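Pectinesterase 1 (Solanum lycopersicum, PDB 1XG2) hydrolyses the methyl esters of pectin through this catalytic pectinesterase domain, releasing methanol, and may prepare fruit cell walls for softening. Local coordinates at residues S206-E209 against P210-E214; D251-L254 against K255-Y259. All blocks are in the same frame, centred on the assembly; numbering follows the deposited sequence.

Contact 1 of 2, residues S206-E209 against P210-E214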
loop_
_atom_site.group_PDB
_atom_site.type_symbol
_atom_site.label_atom_id
_atom_site.label_comp_id
_atom_site.label_asym_id
_atom_site.label_seq_id
_atom_site.Cartn_x
_atom_site.Cartn_y
_atom_site.Cartn_z
ATOM N N SER A 206 12.795 -23.014 4.711
ATOM C CA SER A 206 13.498 -24.290 4.659
ATOM C C SER A 206 13.455 -24.907 3.254
ATOM O O SER A 206 14.398 -25.588 2.872
ATOM C CB SER A 206 12.927 -25.274 5.681
ATOM O OG SER A 206 11.623 -25.672 5.326
ATOM N N ASP A 207 12.401 -24.651 2.475
ATOM C CA ASP A 207 12.355 -25.187 1.112
ATOM C C ASP A 207 13.168 -24.395 0.066
ATOM O O ASP A 207 13.473 -24.917 -1.015
ATOM C CB ASP A 207 10.914 -25.514 0.653
ATOM C CG ASP A 207 10.045 -24.289 0.367
ATOM O OD1 ASP A 207 10.473 -23.124 0.566
ATOM O OD2 ASP A 207 8.875 -24.440 -0.060
ATOM N N LEU A 208 13.526 -23.155 0.381
ATOM C CA LEU A 208 14.373 -22.340 -0.497
ATOM C C LEU A 208 15.863 -22.516 -0.203
ATOM O O LEU A 208 16.686 -22.487 -1.116
ATOM C CB LEU A 208 14.009 -20.852 -0.367
ATOM C CG LEU A 208 14.826 -19.837 -1.185
ATOM C CD1 LEU A 208 14.793 -20.107 -2.678
ATOM C CD2 LEU A 208 14.314 -18.447 -0.911
ATOM N N GLU A 209 16.206 -22.686 1.070
ATOM C CA GLU A 209 17.610 -22.766 1.506
ATOM C C GLU A 209 18.492 -23.761 0.710
ATOM O O GLU A 209 19.615 -23.432 0.372
ATOM C CB GLU A 209 17.696 -23.082 3.012
ATOM C CG GLU A 209 18.525 -22.085 3.816
ATOM C CD GLU A 209 18.320 -22.236 5.324
ATOM O OE1 GLU A 209 18.381 -21.208 6.051
ATOM O OE2 GLU A 209 18.084 -23.383 5.785
ATOM N N PRO A 210 18.016 -24.960 0.407
ATOM C CA PRO A 210 18.838 -25.905 -0.374
ATOM C C PRO A 210 19.036 -25.515 -1.846
ATOM O O PRO A 210 19.946 -26.042 -2.482
ATOM C CB PRO A 210 18.055 -27.223 -0.298
ATOM C CG PRO A 210 16.930 -27.007 0.672
ATOM C CD PRO A 210 16.713 -25.534 0.776
ATOM N N VAL A 211 18.189 -24.633 -2.375
ATOM C CA VAL A 211 18.171 -24.327 -3.804
ATOM C C VAL A 211 18.352 -22.833 -4.100
ATOM O O VAL A 211 17.837 -22.325 -5.090
ATOM C CB VAL A 211 16.861 -24.833 -4.457
ATOM C CG1 VAL A 211 16.855 -26.351 -4.515
ATOM C CG2 VAL A 211 15.620 -24.320 -3.701
ATOM N N LEU A 212 19.110 -22.155 -3.249
ATOM C CA LEU A 212 19.403 -20.724 -3.409
ATOM C C LEU A 212 19.984 -20.371 -4.767
ATOM O O LEU A 212 19.653 -19.332 -5.339
ATOM C CB LEU A 212 20.392 -20.262 -2.327
ATOM C CG LEU A 212 19.858 -20.264 -0.906
ATOM C CD1 LEU A 212 20.929 -19.772 0.063
ATOM C CD2 LEU A 212 18.585 -19.416 -0.808
ATOM N N LYS A 213 20.850 -21.242 -5.280
ATOM C CA LYS A 213 21.531 -20.985 -6.541
ATOM C C LYS A 213 20.600 -21.142 -7.748
ATOM O O LYS A 213 20.860 -20.573 -8.811
ATOM C CB LYS A 213 22.769 -21.889 -6.674
ATOM C CG LYS A 213 23.824 -21.701 -5.574
ATOM C CD LYS A 213 24.447 -20.284 -5.563
ATOM C CE LYS A 213 25.938 -20.301 -5.156
ATOM N NZ LYS A 213 26.188 -19.527 -3.903
ATOM N N GLU A 214 19.524 -21.914 -7.600
ATOM C CA GLU A 214 18.533 -22.044 -8.665
ATOM C C GLU A 214 17.504 -20.903 -8.675
ATOM O O GLU A 214 17.014 -20.507 -9.742
ATOM C CB GLU A 214 17.811 -23.385 -8.568
ATOM C CG GLU A 214 16.808 -23.601 -9.704
ATOM C CD GLU A 214 16.098 -24.946 -9.674
ATOM O OE1 GLU A 214 15.106 -25.090 -10.448
ATOM O OE2 GLU A 214 16.520 -25.832 -8.878
HETATM O O HOH W 1 21.737 -23.600 -1.605
#
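Leu208 meets Val211 and Leu212 in a short helix-like turn of the loop that joins strands 201-204 and 217-220 of the parallel beta-helix. The contact is local, between neighbours three and four residues apart. One backbone hydrogen bond closes the turn: Val211 N donates to Leu208 O at 2.9 Å, reaching it from above the carbonyl plane, 47° out of it. Leu212 N, 3.2 Å from the same Leu208 O, is turned too far aside to bond to it. A water donates to Glu209 O at 2.9 Å and accepts a weak bond from Leu212 N. Among the apolar contacts, the chains of Leu208 and Leu212 run roughly perpendicular, CD2 of Leu212 resting 3.8 Å from CG of Leu208, and both side chains also touch Leu239. CG of Leu212 sits 3.4 Å from Glu209 O, placed by a first torsion that sets it beside its own backbone N (chi1 -68°). With alanine at Leu212, the methyl that rests on Leu208 would be gone, which is likely to open a gap between Leu208 and Leu239. Pro210 has no N-H to give, and its ring lies back along the turn, CD at 3.1 Å from Ser206 O. On Val211, CG2 is wedged toward two carbonyls, 3.3 Å from Leu208 O and 3.5 Å from Asp207 O.

Contact 2 of 2, residues D251-L254 against K255-Y259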
loop_
_atom_site.group_PDB
_atom_site.type_symbol
_atom_site.label_atom_id
_atom_site.label_comp_id
_atom_site.label_asym_id
_atom_site.label_seq_id
_atom_site.Cartn_x
_atom_site.Cartn_y
_atom_site.Cartn_z
ATOM N N ASP A 251 16.104 -0.803 -18.502
ATOM C CA ASP A 251 16.539 0.374 -17.762
ATOM C C ASP A 251 15.392 1.249 -17.199
ATOM O O ASP A 251 15.636 2.346 -16.708
ATOM C CB ASP A 251 17.511 1.207 -18.615
ATOM C CG ASP A 251 16.840 1.909 -19.793
ATOM O OD1 ASP A 251 15.595 1.821 -19.967
ATOM O OD2 ASP A 251 17.511 2.584 -20.607
ATOM N N PHE A 252 14.156 0.771 -17.280
ATOM C CA PHE A 252 13.024 1.459 -16.651
ATOM C C PHE A 252 13.310 1.786 -15.186
ATOM O O PHE A 252 13.707 0.910 -14.410
ATOM C CB PHE A 252 11.757 0.611 -16.750
ATOM C CG PHE A 252 10.565 1.188 -16.012
ATOM C CD1 PHE A 252 9.898 2.299 -16.502
ATOM C CD2 PHE A 252 10.111 0.607 -14.831
ATOM C CE1 PHE A 252 8.801 2.824 -15.824
ATOM C CE2 PHE A 252 9.011 1.124 -14.151
ATOM C CZ PHE A 252 8.354 2.220 -14.642
ATOM N N ALA A 253 13.159 3.062 -14.845
ATOM C CA ALA A 253 13.169 3.551 -13.464
ATOM C C ALA A 253 14.544 3.662 -12.823
ATOM O O ALA A 253 14.660 4.182 -11.719
ATOM C CB ALA A 253 12.255 2.687 -12.589
ATOM N N LEU A 254 15.596 3.202 -13.495
ATOM C CA LEU A 254 16.875 3.004 -12.811
ATOM C C LEU A 254 17.524 4.313 -12.344
ATOM O O LEU A 254 18.294 4.314 -11.392
ATOM C CB LEU A 254 17.846 2.187 -13.681
ATOM C CG LEU A 254 17.353 0.802 -14.101
ATOM C CD1 LEU A 254 18.484 0.006 -14.746
ATOM C CD2 LEU A 254 16.740 0.041 -12.921
ATOM N N LYS A 255 17.173 5.424 -12.979
ATOM C CA LYS A 255 17.658 6.737 -12.570
ATOM C C LYS A 255 16.737 7.452 -11.584
ATOM O O LYS A 255 17.179 8.362 -10.887
ATOM C CB LYS A 255 17.821 7.640 -13.799
ATOM C CG LYS A 255 18.853 7.171 -14.832
ATOM C CD LYS A 255 18.880 8.147 -16.036
ATOM C CE LYS A 255 20.102 7.942 -16.938
ATOM N NZ LYS A 255 19.766 8.200 -18.364
ATOM N N THR A 256 15.456 7.075 -11.555
ATOM C CA THR A 256 14.438 7.805 -10.780
ATOM C C THR A 256 13.969 7.082 -9.508
ATOM O O THR A 256 13.401 7.709 -8.613
ATOM C CB THR A 256 13.217 8.104 -11.665
ATOM O OG1 THR A 256 12.825 6.921 -12.380
ATOM C CG2 THR A 256 13.564 9.132 -12.758
ATOM N N LEU A 257 14.171 5.768 -9.441
ATOM C CA LEU A 257 13.919 5.033 -8.207
ATOM C C LEU A 257 14.902 5.506 -7.131
ATOM O O LEU A 257 15.942 6.116 -7.433
ATOM C CB LEU A 257 14.014 3.508 -8.442
ATOM C CG LEU A 257 15.381 2.927 -8.861
ATOM C CD1 LEU A 257 16.296 2.740 -7.670
ATOM C CD2 LEU A 257 15.192 1.610 -9.585
ATOM N N TYR A 258 14.566 5.239 -5.873
ATOM C CA TYR A 258 15.472 5.437 -4.753
ATOM C C TYR A 258 15.445 4.182 -3.895
ATOM O O TYR A 258 14.481 3.951 -3.150
ATOM C CB TYR A 258 15.070 6.645 -3.897
ATOM C CG TYR A 258 16.061 6.936 -2.787
ATOM C CD1 TYR A 258 15.966 6.302 -1.543
ATOM C CD2 TYR A 258 17.088 7.850 -2.974
ATOM C CE1 TYR A 258 16.879 6.568 -0.521
ATOM C CE2 TYR A 258 18.010 8.125 -1.952
ATOM C CZ TYR A 258 17.894 7.484 -0.736
ATOM O OH TYR A 258 18.800 7.742 0.265
ATOM N N TYR A 259 16.498 3.383 -4.018
ATOM C CA TYR A 259 16.692 2.186 -3.231
ATOM C C TYR A 259 17.916 2.393 -2.356
ATOM O O TYR A 259 18.994 2.717 -2.856
ATOM C CB TYR A 259 16.876 0.969 -4.142
ATOM C CG TYR A 259 15.612 0.454 -4.807
ATOM C CD1 TYR A 259 14.349 0.917 -4.441
ATOM C CD2 TYR A 259 15.687 -0.498 -5.824
ATOM C CE1 TYR A 259 13.207 0.447 -5.060
ATOM C CE2 TYR A 259 14.544 -1.002 -6.435
ATOM C CZ TYR A 259 13.307 -0.520 -6.055
ATOM O OH TYR A 259 12.188 -1.004 -6.667
#
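Ala253 O gathers the backbone N-H groups of Thr256 and Leu257 as the chain leaves a type II beta turn, Asp251 to Leu254, and heads into strand 258-262 of the beta-helix. The two donors arrive differently: Leu257 N, at 2.8 Å from Ala253 O, lies nearly along the C=O axis with an N-H...O angle of 165°, whereas Thr256 N, 3.0 Å from that oxygen, sits 60° out of the carbonyl plane. Leu257 folds its side chain back over the carbonyl, with CG between its own backbone N and carbonyl carbon (chi1 64°), which brings CG to 3.2 Å from Ala253 O. There Leu254 and Leu257 run alongside each other in one direction, their CD2 atoms 4.0 Å apart, while CD2 of Leu257 also reaches CB of Ala253 at 4.3 Å. The other methyl, CD1 of Leu257, lies over one face of the Tyr259 ring, 3.7 Å above its plane and displaced toward the rim. Thr256 OG1 also comes near Ala253 but is hydrogen-bonded to Glu225 O. With two N-H donors on a single buried residue's carbonyl, the chemistry implies a turn held by its backbone, the accepting oxygen in contact with the carbons of Leu257.

How the contacts relate
Contacts 1 and 2 occupy separate loops of the same beta-helix and follow one another along the chain; their centres lie about 29 Å apart and their nearest atoms about 18 Å, so they do not touch. Residues 206-214 belong to a surface excursion between two strands of different sheets, away from the catalytic and substrate-binding positions. Residues 251-259 instead run into the start of strand 258-262, next to the last strand of the largest parallel sheet. Contact 2 is also nearer to substrate-binding positions inferred by similarity: the side chain of Leu257 is about 8 Å from that of Arg221, and that of Ala253 about 8 Å from that of Trp223.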